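Local atomic coordinates of citrate synthase (Metallosphaera sedula, PDB entry 6ABX), a protein that probably catalyses the condensation of oxaloacetate with acetyl-CoA and water to give citrate and CoA, a step of the tricarboxylic acid cycle. Residues T15-I20 with W336-D341; Y32-L37 with L173-D178; K236-K241 with Q246-F251. All coordinates share one frame; numbering follows the deposited sequence.

Contact 1: T15-I20 with W336-D341; sequences TSITYI and WTAHVD
I17 lies against H339 of helix 324-343, and this pair carries most of the contact. The CD1 methyl of I17 stands over one face of the imidazole, near the centre. The methyl carbon I17 CD1 is 3.8 Å from the ring centroid and 10° off the ring normal, a CH-pi contact. I17 has CG1 anti to the carbonyl carbon (chi1 -61°), and its extended chi2 carries CD1 on to the helix. There I17 CD1 also meets the A338 backbone, 3.5 Å from A338 O, and packs on the methyl A338 CB at 3.9 Å. I17 CG2 passes H339 NE2 at 4.1 Å.

The polar groups gather round the same ring. T15 OG1 approaches H339 CE1 obliquely at 3.5 Å, without a hydrogen bond between them. T15 OG1 accepts from I17 N at 3.1 Å with a nearly straight N-H...O angle of 166°, which makes an ST turn. It also bonds to E342 on the next turn of the helix. Both imidazole nitrogens have partners outside the two segments: ND1 meets K13 and NE2 meets D178. T15 itself pairs with a strand of the second subunit.

No hydrogen bond joins the two segments directly. The imidazole is held in its plane by polar partners at both nitrogens and is covered on one face by a methyl. Its rotation is therefore likely to be fixed. H339 lies about 7 Å, side chain to side chain, from the oxaloacetate-binding residues N182 and R332. With a lysine at one nitrogen and an aspartate at the other, the local charges would probably polarise the ring.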
loop_
_atom_site.group_PDB
_atom_site.type_symbol
_atom_site.label_atom_id
_atom_site.label_comp_id
_atom_site.label_asym_id
_atom_site.label_seq_id
_atom_site.Cartn_x
_atom_site.Cartn_y
_atom_site.Cartn_z
ATOM N N THR A 15 2.210 -15.714 14.383
ATOM C CA THR A 15 0.791 -15.415 14.404
ATOM C C THR A 15 0.059 -16.445 15.238
ATOM O O THR A 15 0.373 -17.632 15.142
ATOM C CB THR A 15 0.181 -15.276 13.001
ATOM O OG1 THR A 15 -1.094 -14.657 13.110
ATOM C CG2 THR A 15 0.019 -16.561 12.231
ATOM N N SER A 16 -1.064 -16.007 15.808
ATOM C CA SER A 16 -2.031 -16.927 16.415
ATOM C C SER A 16 -3.408 -16.759 15.739
ATOM O O SER A 16 -4.375 -17.349 16.176
ATOM C CB SER A 16 -2.114 -16.679 17.879
ATOM O OG SER A 16 -2.702 -15.429 18.129
ATOM N N ILE A 17 -3.442 -15.985 14.648
ATOM C CA ILE A 17 -4.728 -15.675 13.969
ATOM C C ILE A 17 -5.233 -16.848 13.125
ATOM O O ILE A 17 -6.412 -17.275 13.293
ATOM C CB ILE A 17 -4.601 -14.355 13.169
ATOM C CG1 ILE A 17 -4.265 -13.188 14.100
ATOM C CG2 ILE A 17 -5.891 -14.103 12.408
ATOM C CD1 ILE A 17 -3.878 -11.940 13.375
ATOM N N THR A 18 -4.442 -17.273 12.142
ATOM C CA THR A 18 -4.843 -18.210 11.129
ATOM C C THR A 18 -3.742 -19.261 10.956
ATOM O O THR A 18 -2.550 -18.921 10.942
ATOM C CB THR A 18 -5.127 -17.509 9.805
ATOM O OG1 THR A 18 -6.192 -16.593 10.077
ATOM C CG2 THR A 18 -5.446 -18.497 8.704
ATOM N N TYR A 19 -4.160 -20.520 10.930
ATOM C CA TYR A 19 -3.269 -21.620 10.543
ATOM C C TYR A 19 -3.816 -22.289 9.294
ATOM O O TYR A 19 -4.977 -22.723 9.296
ATOM C CB TYR A 19 -3.172 -22.672 11.648
ATOM C CG TYR A 19 -2.367 -23.865 11.251
ATOM C CD1 TYR A 19 -1.023 -23.719 10.958
ATOM C CD2 TYR A 19 -2.951 -25.107 11.091
ATOM C CE1 TYR A 19 -0.273 -24.784 10.515
ATOM C CE2 TYR A 19 -2.203 -26.194 10.656
ATOM C CZ TYR A 19 -0.852 -26.029 10.416
ATOM O OH TYR A 19 -0.096 -27.056 9.944
ATOM N N ILE A 20 -2.948 -22.469 8.284
ATOM C CA ILE A 20 -3.241 -23.214 7.084
ATOM C C ILE A 20 -2.500 -24.542 7.128
ATOM O O ILE A 20 -1.271 -24.517 7.308
ATOM C CB ILE A 20 -2.811 -22.421 5.833
ATOM C CG1 ILE A 20 -3.500 -21.056 5.761
ATOM C CG2 ILE A 20 -3.036 -23.260 4.589
ATOM C CD1 ILE A 20 -2.828 -20.069 4.845
ATOM N N TRP A 336 -6.619 -8.406 7.465
ATOM C CA TRP A 336 -5.571 -7.445 7.324
ATOM C C TRP A 336 -5.324 -6.699 8.643
ATOM O O TRP A 336 -4.183 -6.534 9.162
ATOM C CB TRP A 336 -5.845 -6.416 6.244
ATOM C CG TRP A 336 -5.779 -6.955 4.858
ATOM C CD1 TRP A 336 -5.065 -8.009 4.426
ATOM C CD2 TRP A 336 -6.372 -6.352 3.701
ATOM N NE1 TRP A 336 -5.220 -8.165 3.074
ATOM C CE2 TRP A 336 -5.982 -7.134 2.591
ATOM C CE3 TRP A 336 -7.179 -5.232 3.490
ATOM C CZ2 TRP A 336 -6.419 -6.866 1.299
ATOM C CZ3 TRP A 336 -7.648 -4.995 2.209
ATOM C CH2 TRP A 336 -7.319 -5.837 1.148
ATOM N N THR A 337 -6.407 -6.149 9.133
ATOM C CA THR A 337 -6.350 -5.310 10.324
ATOM C C THR A 337 -6.016 -6.109 11.597
ATOM O O THR A 337 -5.238 -5.586 12.457
ATOM C CB THR A 337 -7.615 -4.468 10.483
ATOM O OG1 THR A 337 -8.789 -5.291 10.538
ATOM C CG2 THR A 337 -7.780 -3.452 9.371
ATOM N N ALA A 338 -6.491 -7.349 11.712
ATOM C CA ALA A 338 -6.120 -8.215 12.814
ATOM C C ALA A 338 -4.626 -8.495 12.759
ATOM O O ALA A 338 -3.951 -8.480 13.795
ATOM C CB ALA A 338 -6.908 -9.499 12.829
ATOM N N HIS A 339 -4.101 -8.729 11.561
ATOM C CA HIS A 339 -2.666 -9.012 11.422
ATOM C C HIS A 339 -1.817 -7.814 11.823
ATOM O O HIS A 339 -0.715 -8.043 12.418
ATOM C CB HIS A 339 -2.319 -9.493 10.002
ATOM C CG HIS A 339 -2.513 -10.957 9.864
ATOM N ND1 HIS A 339 -1.600 -11.893 10.403
ATOM C CD2 HIS A 339 -3.528 -11.668 9.338
ATOM C CE1 HIS A 339 -2.074 -13.111 10.180
ATOM N NE2 HIS A 339 -3.245 -12.997 9.471
ATOM N N VAL A 340 -2.229 -6.599 11.433
ATOM C CA VAL A 340 -1.505 -5.399 11.767
ATOM C C VAL A 340 -1.533 -5.242 13.293
ATOM O O VAL A 340 -0.483 -5.014 13.893
ATOM C CB VAL A 340 -2.033 -4.182 10.999
ATOM C CG1 VAL A 340 -1.481 -2.856 11.496
ATOM C CG2 VAL A 340 -1.770 -4.329 9.504
ATOM N N ASP A 341 -2.723 -5.336 13.889
ATOM C CA ASP A 341 -2.882 -5.202 15.385
ATOM C C ASP A 341 -1.928 -6.153 16.117
ATOM O O ASP A 341 -1.255 -5.748 17.078
ATOM C CB ASP A 341 -4.339 -5.383 15.780
ATOM C CG ASP A 341 -4.693 -4.923 17.187
ATOM O OD1 ASP A 341 -4.178 -3.886 17.634
ATOM O OD2 ASP A 341 -5.528 -5.575 17.789
#

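Contact 2: Y32-L37 with L173-D178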
loop_
_atom_site.group_PDB
_atom_site.type_symbol
_atom_site.label_atom_id
_atom_site.label_comp_id
_atom_site.label_asym_id
_atom_site.label_seq_id
_atom_site.Cartn_x
_atom_site.Cartn_y
_atom_site.Cartn_z
ATOM N N TYR A 32 -10.222 -22.354 15.744
ATOM C CA TYR A 32 -11.518 -22.948 15.315
ATOM C C TYR A 32 -11.472 -23.329 13.825
ATOM O O TYR A 32 -11.059 -22.552 12.994
ATOM C CB TYR A 32 -12.665 -21.969 15.566
ATOM C CG TYR A 32 -12.874 -21.688 17.036
ATOM C CD1 TYR A 32 -13.579 -22.585 17.812
ATOM C CD2 TYR A 32 -12.284 -20.613 17.667
ATOM C CE1 TYR A 32 -13.760 -22.340 19.165
ATOM C CE2 TYR A 32 -12.428 -20.375 19.025
ATOM C CZ TYR A 32 -13.185 -21.252 19.778
ATOM O OH TYR A 32 -13.365 -21.038 21.136
ATOM N N SER A 33 -11.938 -24.541 13.540
ATOM C CA SER A 33 -11.960 -25.049 12.163
ATOM C C SER A 33 -12.881 -24.178 11.298
ATOM O O SER A 33 -14.007 -23.875 11.686
ATOM C CB SER A 33 -12.452 -26.459 12.163
ATOM O OG SER A 33 -12.745 -26.875 10.864
ATOM N N ILE A 34 -12.432 -23.859 10.070
ATOM C CA ILE A 34 -13.274 -23.088 9.167
ATOM C C ILE A 34 -14.573 -23.843 8.865
ATOM O O ILE A 34 -15.600 -23.221 8.649
ATOM C CB ILE A 34 -12.513 -22.720 7.886
ATOM C CG1 ILE A 34 -13.233 -21.605 7.101
ATOM C CG2 ILE A 34 -12.276 -23.961 7.054
ATOM C CD1 ILE A 34 -13.332 -20.274 7.835
ATOM N N PHE A 35 -14.535 -25.187 8.854
ATOM C CA PHE A 35 -15.727 -25.985 8.654
ATOM C C PHE A 35 -16.798 -25.705 9.734
ATOM O O PHE A 35 -17.995 -25.526 9.406
ATOM C CB PHE A 35 -15.387 -27.472 8.512
ATOM C CG PHE A 35 -14.542 -27.827 7.309
ATOM C CD1 PHE A 35 -15.107 -28.011 6.066
ATOM C CD2 PHE A 35 -13.163 -27.916 7.418
ATOM C CE1 PHE A 35 -14.312 -28.313 4.963
ATOM C CE2 PHE A 35 -12.370 -28.232 6.318
ATOM C CZ PHE A 35 -12.952 -28.448 5.091
ATOM N N ASP A 36 -16.394 -25.684 11.016
ATOM C CA ASP A 36 -17.286 -25.408 12.101
ATOM C C ASP A 36 -17.794 -23.964 12.062
ATOM O O ASP A 36 -18.972 -23.711 12.269
ATOM C CB ASP A 36 -16.599 -25.671 13.454
ATOM C CG ASP A 36 -16.325 -27.137 13.745
ATOM O OD1 ASP A 36 -16.946 -27.964 13.085
ATOM O OD2 ASP A 36 -15.441 -27.420 14.603
ATOM N N LEU A 37 -16.928 -22.994 11.728
ATOM C CA LEU A 37 -17.408 -21.617 11.672
ATOM C C LEU A 37 -18.417 -21.483 10.530
ATOM O O LEU A 37 -19.426 -20.826 10.654
ATOM C CB LEU A 37 -16.228 -20.661 11.493
ATOM C CG LEU A 37 -15.225 -20.696 12.632
ATOM C CD1 LEU A 37 -14.039 -19.813 12.362
ATOM C CD2 LEU A 37 -15.910 -20.301 13.920
ATOM N N LEU A 173 -18.465 -14.703 2.760
ATOM C CA LEU A 173 -17.624 -13.667 3.337
ATOM C C LEU A 173 -16.742 -14.230 4.463
ATOM O O LEU A 173 -15.519 -13.935 4.475
ATOM C CB LEU A 173 -18.493 -12.516 3.857
ATOM C CG LEU A 173 -19.262 -11.744 2.787
ATOM C CD1 LEU A 173 -20.254 -10.794 3.428
ATOM C CD2 LEU A 173 -18.294 -11.010 1.868
ATOM N N MET A 174 -17.269 -15.114 5.351
ATOM C CA MET A 174 -16.421 -15.635 6.464
ATOM C C MET A 174 -15.203 -16.364 5.870
ATOM O O MET A 174 -14.057 -16.273 6.358
ATOM C CB MET A 174 -17.188 -16.631 7.388
ATOM C CG MET A 174 -18.216 -15.970 8.261
ATOM S SD MET A 174 -19.067 -17.127 9.439
ATOM C CE MET A 174 -20.226 -17.888 8.338
ATOM N N LEU A 175 -15.404 -17.067 4.752
ATOM C CA LEU A 175 -14.381 -17.846 4.093
ATOM C C LEU A 175 -13.226 -16.995 3.556
ATOM O O LEU A 175 -12.158 -17.580 3.349
ATOM C CB LEU A 175 -14.950 -18.651 2.929
ATOM C CG LEU A 175 -15.901 -19.780 3.326
ATOM C CD1 LEU A 175 -16.463 -20.498 2.106
ATOM C CD2 LEU A 175 -15.211 -20.771 4.214
ATOM N N HIS A 176 -13.443 -15.696 3.346
ATOM C CA HIS A 176 -12.456 -14.758 2.815
ATOM C C HIS A 176 -11.792 -13.861 3.874
ATOM O O HIS A 176 -10.978 -13.020 3.508
ATOM C CB HIS A 176 -13.088 -13.906 1.719
ATOM C CG HIS A 176 -13.331 -14.652 0.450
ATOM N ND1 HIS A 176 -14.473 -15.393 0.241
ATOM C CD2 HIS A 176 -12.594 -14.754 -0.675
ATOM C CE1 HIS A 176 -14.404 -15.945 -0.978
ATOM N NE2 HIS A 176 -13.233 -15.615 -1.538
ATOM N N MET A 177 -12.107 -14.013 5.182
ATOM C CA MET A 177 -11.717 -13.011 6.145
ATOM C C MET A 177 -10.208 -13.042 6.391
ATOM O O MET A 177 -9.647 -11.961 6.575
ATOM C CB MET A 177 -12.438 -13.216 7.461
ATOM C CG MET A 177 -13.865 -12.709 7.369
ATOM S SD MET A 177 -14.731 -13.032 8.937
ATOM C CE MET A 177 -16.300 -12.244 8.606
ATOM N N ASP A 178 -9.573 -14.220 6.332
ATOM C CA ASP A 178 -8.136 -14.225 6.517
ATOM C C ASP A 178 -7.508 -15.450 5.859
ATOM O O ASP A 178 -8.126 -16.494 5.811
ATOM C CB ASP A 178 -7.689 -14.237 7.983
ATOM C CG ASP A 178 -6.229 -13.808 8.122
ATOM O OD1 ASP A 178 -5.920 -12.666 7.702
ATOM O OD2 ASP A 178 -5.385 -14.650 8.532
#
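I34 and L175 make the tight part of this contact. The methylene I34 CG1 sits 3.6 Å from the methyl L175 CD2, and the two side chains cross at about a right angle. I34 CG1 is anti to the backbone N (chi1 -165°), which sends this branch across to L175. The terminal methyl I34 CD1 follows at 4.1 Å from L175 CD2. I34 CD1 is also 4.3 Å from M174 O, which bonds to the hydroxyl of Y29.

The other end is looser. L37 and M174 meet through the thioether, not through two hydrocarbon tips. M174 bends at chi3 (-79°), and its methyl CE lies 3.8 Å from the carbonyl oxygen L37 O. M174 SD is 3.9 Å from L37 O. The leucine side chain stays farther off; it also packs on Y29 and on Y364 of the second subunit. No hydrogen bond crosses the contact, and all four touching residues are buried.

S33 is the N-cap of helix 34-40, although its bond from F35 N is weak. L175 also packs on I265 and L266 of helix 261-270, and its side chain is about 4 Å from that of R262, which binds oxaloacetate. The contact sets the N-capped start of helix 34-40 against the type I turn from M174 to M177, in the mostly helical citrate synthase fold beside the oxaloacetate site.

Contact 3: K236-K241 with Q246-F251; sequences KYVMNK and QRLMGF
K241 and Q246 cross obliquely, the ammonium reaching the amide from above its plane. The bond from K241 NZ to Q246 OE1 is 3.1 Å long, with the donor 42° out of the carbonyl plane. K241 has CG anti to the carbonyl carbon and a bend at chi2 (-68°). That bend lays its aliphatic part beside the amide, with K241 CD 3.8 Å from Q246 CD. A water accepts from both K241 NZ and Q246 NE2, so it joins the two polar ends a second time. Q246 NE2 also bonds to S244.

The backbone closes the same corner. Q246 N donates to K241 O at 3.0 Å. The oxygen K241 O also bonds to S244 OG near the end of helix 234-243. Helix 234-243 thus passes into the loop that leads on to helix 261-270. Segment 246-251 is irregular and contains a type II turn from L248 to F251. R247, L248 and F251 bind acetyl-CoA, so this segment forms part of that site. With an alanine in place of K241, Q246 OE1 would probably lose its charged donor and the water bridge would break, with S244 still holding the NE2 end.

Deeper in, V238 and L248 meet at about a right angle. L248 CD2 abuts both valine methyls, 4.0 Å from V238 CG2 and as far from V238 CG1. Helix 277-297 flanks this pair, with I292 touching V238 and L297 touching L248.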
loop_
_atom_site.group_PDB
_atom_site.type_symbol
_atom_site.label_atom_id
_atom_site.label_comp_id
_atom_site.label_asym_id
_atom_site.label_seq_id
_atom_site.Cartn_x
_atom_site.Cartn_y
_atom_site.Cartn_z
ATOM N N LYS A 236 -14.971 -30.436 -24.564
ATOM C CA LYS A 236 -14.393 -29.785 -25.743
ATOM C C LYS A 236 -13.660 -28.494 -25.378
ATOM O O LYS A 236 -12.556 -28.241 -25.839
ATOM C CB LYS A 236 -15.454 -29.556 -26.816
ATOM C CG LYS A 236 -15.884 -30.873 -27.454
ATOM C CD LYS A 236 -16.524 -30.772 -28.829
ATOM C CE LYS A 236 -16.230 -31.988 -29.706
ATOM N NZ LYS A 236 -15.044 -31.753 -30.581
ATOM N N TYR A 237 -14.265 -27.668 -24.524
ATOM C CA TYR A 237 -13.642 -26.393 -24.148
ATOM C C TYR A 237 -12.332 -26.645 -23.382
ATOM O O TYR A 237 -11.327 -25.938 -23.593
ATOM C CB TYR A 237 -14.627 -25.569 -23.324
ATOM C CG TYR A 237 -14.103 -24.229 -22.858
ATOM C CD1 TYR A 237 -13.350 -24.171 -21.707
ATOM C CD2 TYR A 237 -14.388 -23.049 -23.533
ATOM C CE1 TYR A 237 -12.908 -22.959 -21.196
ATOM C CE2 TYR A 237 -13.953 -21.828 -23.043
ATOM C CZ TYR A 237 -13.173 -21.794 -21.894
ATOM O OH TYR A 237 -12.723 -20.616 -21.366
ATOM N N VAL A 238 -12.379 -27.620 -22.461
ATOM C CA VAL A 238 -11.257 -27.926 -21.624
ATOM C C VAL A 238 -10.152 -28.470 -22.542
ATOM O O VAL A 238 -8.954 -28.169 -22.366
ATOM C CB VAL A 238 -11.650 -28.885 -20.486
ATOM C CG1 VAL A 238 -10.426 -29.508 -19.827
ATOM C CG2 VAL A 238 -12.514 -28.184 -19.459
ATOM N N MET A 239 -10.554 -29.244 -23.570
ATOM C CA MET A 239 -9.583 -29.817 -24.507
ATOM C C MET A 239 -8.843 -28.696 -25.247
ATOM O O MET A 239 -7.610 -28.709 -25.343
ATOM C CB MET A 239 -10.268 -30.722 -25.534
ATOM C CG MET A 239 -9.320 -31.353 -26.508
ATOM S SD MET A 239 -10.260 -32.339 -27.694
ATOM C CE MET A 239 -11.329 -31.090 -28.402
ATOM N N ASN A 240 -9.591 -27.693 -25.709
ATOM C CA ASN A 240 -8.988 -26.544 -26.409
ATOM C C ASN A 240 -7.965 -25.821 -25.506
ATOM O O ASN A 240 -6.867 -25.391 -25.962
ATOM C CB ASN A 240 -10.097 -25.690 -27.010
ATOM C CG ASN A 240 -10.761 -26.373 -28.194
ATOM O OD1 ASN A 240 -10.172 -27.261 -28.823
ATOM N ND2 ASN A 240 -11.979 -25.972 -28.518
ATOM N N LYS A 241 -8.294 -25.666 -24.217
ATOM C CA LYS A 241 -7.388 -25.057 -23.253
ATOM C C LYS A 241 -6.161 -25.931 -22.958
ATOM O O LYS A 241 -5.036 -25.486 -23.133
ATOM C CB LYS A 241 -8.133 -24.713 -21.960
ATOM C CG LYS A 241 -9.174 -23.623 -22.130
ATOM C CD LYS A 241 -8.634 -22.226 -22.439
ATOM C CE LYS A 241 -9.755 -21.233 -22.640
ATOM N NZ LYS A 241 -9.236 -19.888 -22.997
ATOM N N GLN A 246 -2.900 -23.695 -21.997
ATOM C CA GLN A 246 -3.609 -22.715 -21.102
ATOM C C GLN A 246 -4.042 -23.382 -19.789
ATOM O O GLN A 246 -4.191 -24.612 -19.706
ATOM C CB GLN A 246 -4.765 -22.073 -21.863
ATOM C CG GLN A 246 -4.312 -21.303 -23.098
ATOM C CD GLN A 246 -5.490 -20.742 -23.859
ATOM O OE1 GLN A 246 -6.167 -19.811 -23.409
ATOM N NE2 GLN A 246 -5.756 -21.293 -25.036
ATOM N N ARG A 247 -4.201 -22.592 -18.709
ATOM C CA ARG A 247 -4.635 -23.247 -17.482
ATOM C C ARG A 247 -6.171 -23.260 -17.441
ATOM O O ARG A 247 -6.875 -22.432 -18.052
ATOM C CB ARG A 247 -3.961 -22.669 -16.233
ATOM C CG ARG A 247 -4.284 -21.217 -15.923
ATOM C CD ARG A 247 -3.231 -20.616 -14.992
ATOM N NE ARG A 247 -3.541 -19.232 -14.650
ATOM C CZ ARG A 247 -3.484 -18.203 -15.501
ATOM N NH1 ARG A 247 -3.041 -18.377 -16.736
ATOM N NH2 ARG A 247 -3.881 -17.001 -15.114
ATOM N N LEU A 248 -6.674 -24.217 -16.678
ATOM C CA LEU A 248 -8.041 -24.160 -16.191
ATOM C C LEU A 248 -8.047 -23.159 -15.052
ATOM O O LEU A 248 -7.256 -23.334 -14.075
ATOM C CB LEU A 248 -8.459 -25.528 -15.656
ATOM C CG LEU A 248 -8.638 -26.640 -16.674
ATOM C CD1 LEU A 248 -9.279 -27.831 -15.979
ATOM C CD2 LEU A 248 -9.474 -26.158 -17.854
ATOM N N MET A 249 -8.922 -22.155 -15.144
ATOM C CA MET A 249 -8.959 -21.143 -14.159
ATOM C C MET A 249 -9.623 -21.747 -12.913
ATOM O O MET A 249 -10.478 -22.618 -12.991
ATOM C CB MET A 249 -9.742 -19.915 -14.644
ATOM C CG MET A 249 -9.077 -19.205 -15.823
ATOM S SD MET A 249 -7.383 -18.734 -15.417
ATOM C CE MET A 249 -6.964 -17.693 -16.820
ATOM N N GLY A 250 -9.195 -21.240 -11.769
ATOM C CA GLY A 250 -9.687 -21.687 -10.476
ATOM C C GLY A 250 -8.981 -22.903 -9.922
ATOM O O GLY A 250 -9.439 -23.456 -8.909
ATOM N N PHE A 251 -7.894 -23.342 -10.567
ATOM C CA PHE A 251 -7.150 -24.528 -10.120
ATOM C C PHE A 251 -5.753 -24.071 -9.755
ATOM O O PHE A 251 -5.292 -23.096 -10.275
ATOM C CB PHE A 251 -7.080 -25.615 -11.199
ATOM C CG PHE A 251 -8.205 -26.599 -11.205
ATOM C CD1 PHE A 251 -9.410 -26.298 -11.817
ATOM C CD2 PHE A 251 -8.020 -27.870 -10.712
ATOM C CE1 PHE A 251 -10.442 -27.217 -11.790
ATOM C CE2 PHE A 251 -9.035 -28.800 -10.735
ATOM C CZ PHE A 251 -10.258 -28.461 -11.243
HETATM O O HOH W 1 -8.566 -20.069 -25.983
#

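How the contacts relate
Contacts 1 and 2 are buried, while contact 3 is only partly so and lies farther from the centre of the chain. Contacts 1 and 2 adjoin: the D178 carboxylate of contact 2, through OD2, joins them by also bonding T18 OG1. Both reach the same small antiparallel sheet and the second subunit. Contact 3 touches neither, and its nearest atoms are about 11 Å from contact 2 and about 15 Å from contact 1. The chemistry follows this placing. No hydrogen bond crosses either buried contact. Contact 2 is mainly hydrocarbon, while contact 1 sets a methyl on an imidazole whose polar partners lie outside its two segments. Contact 3, at the acetyl-CoA site, adds direct hydrogen bonds and a water bridge to its apolar pair.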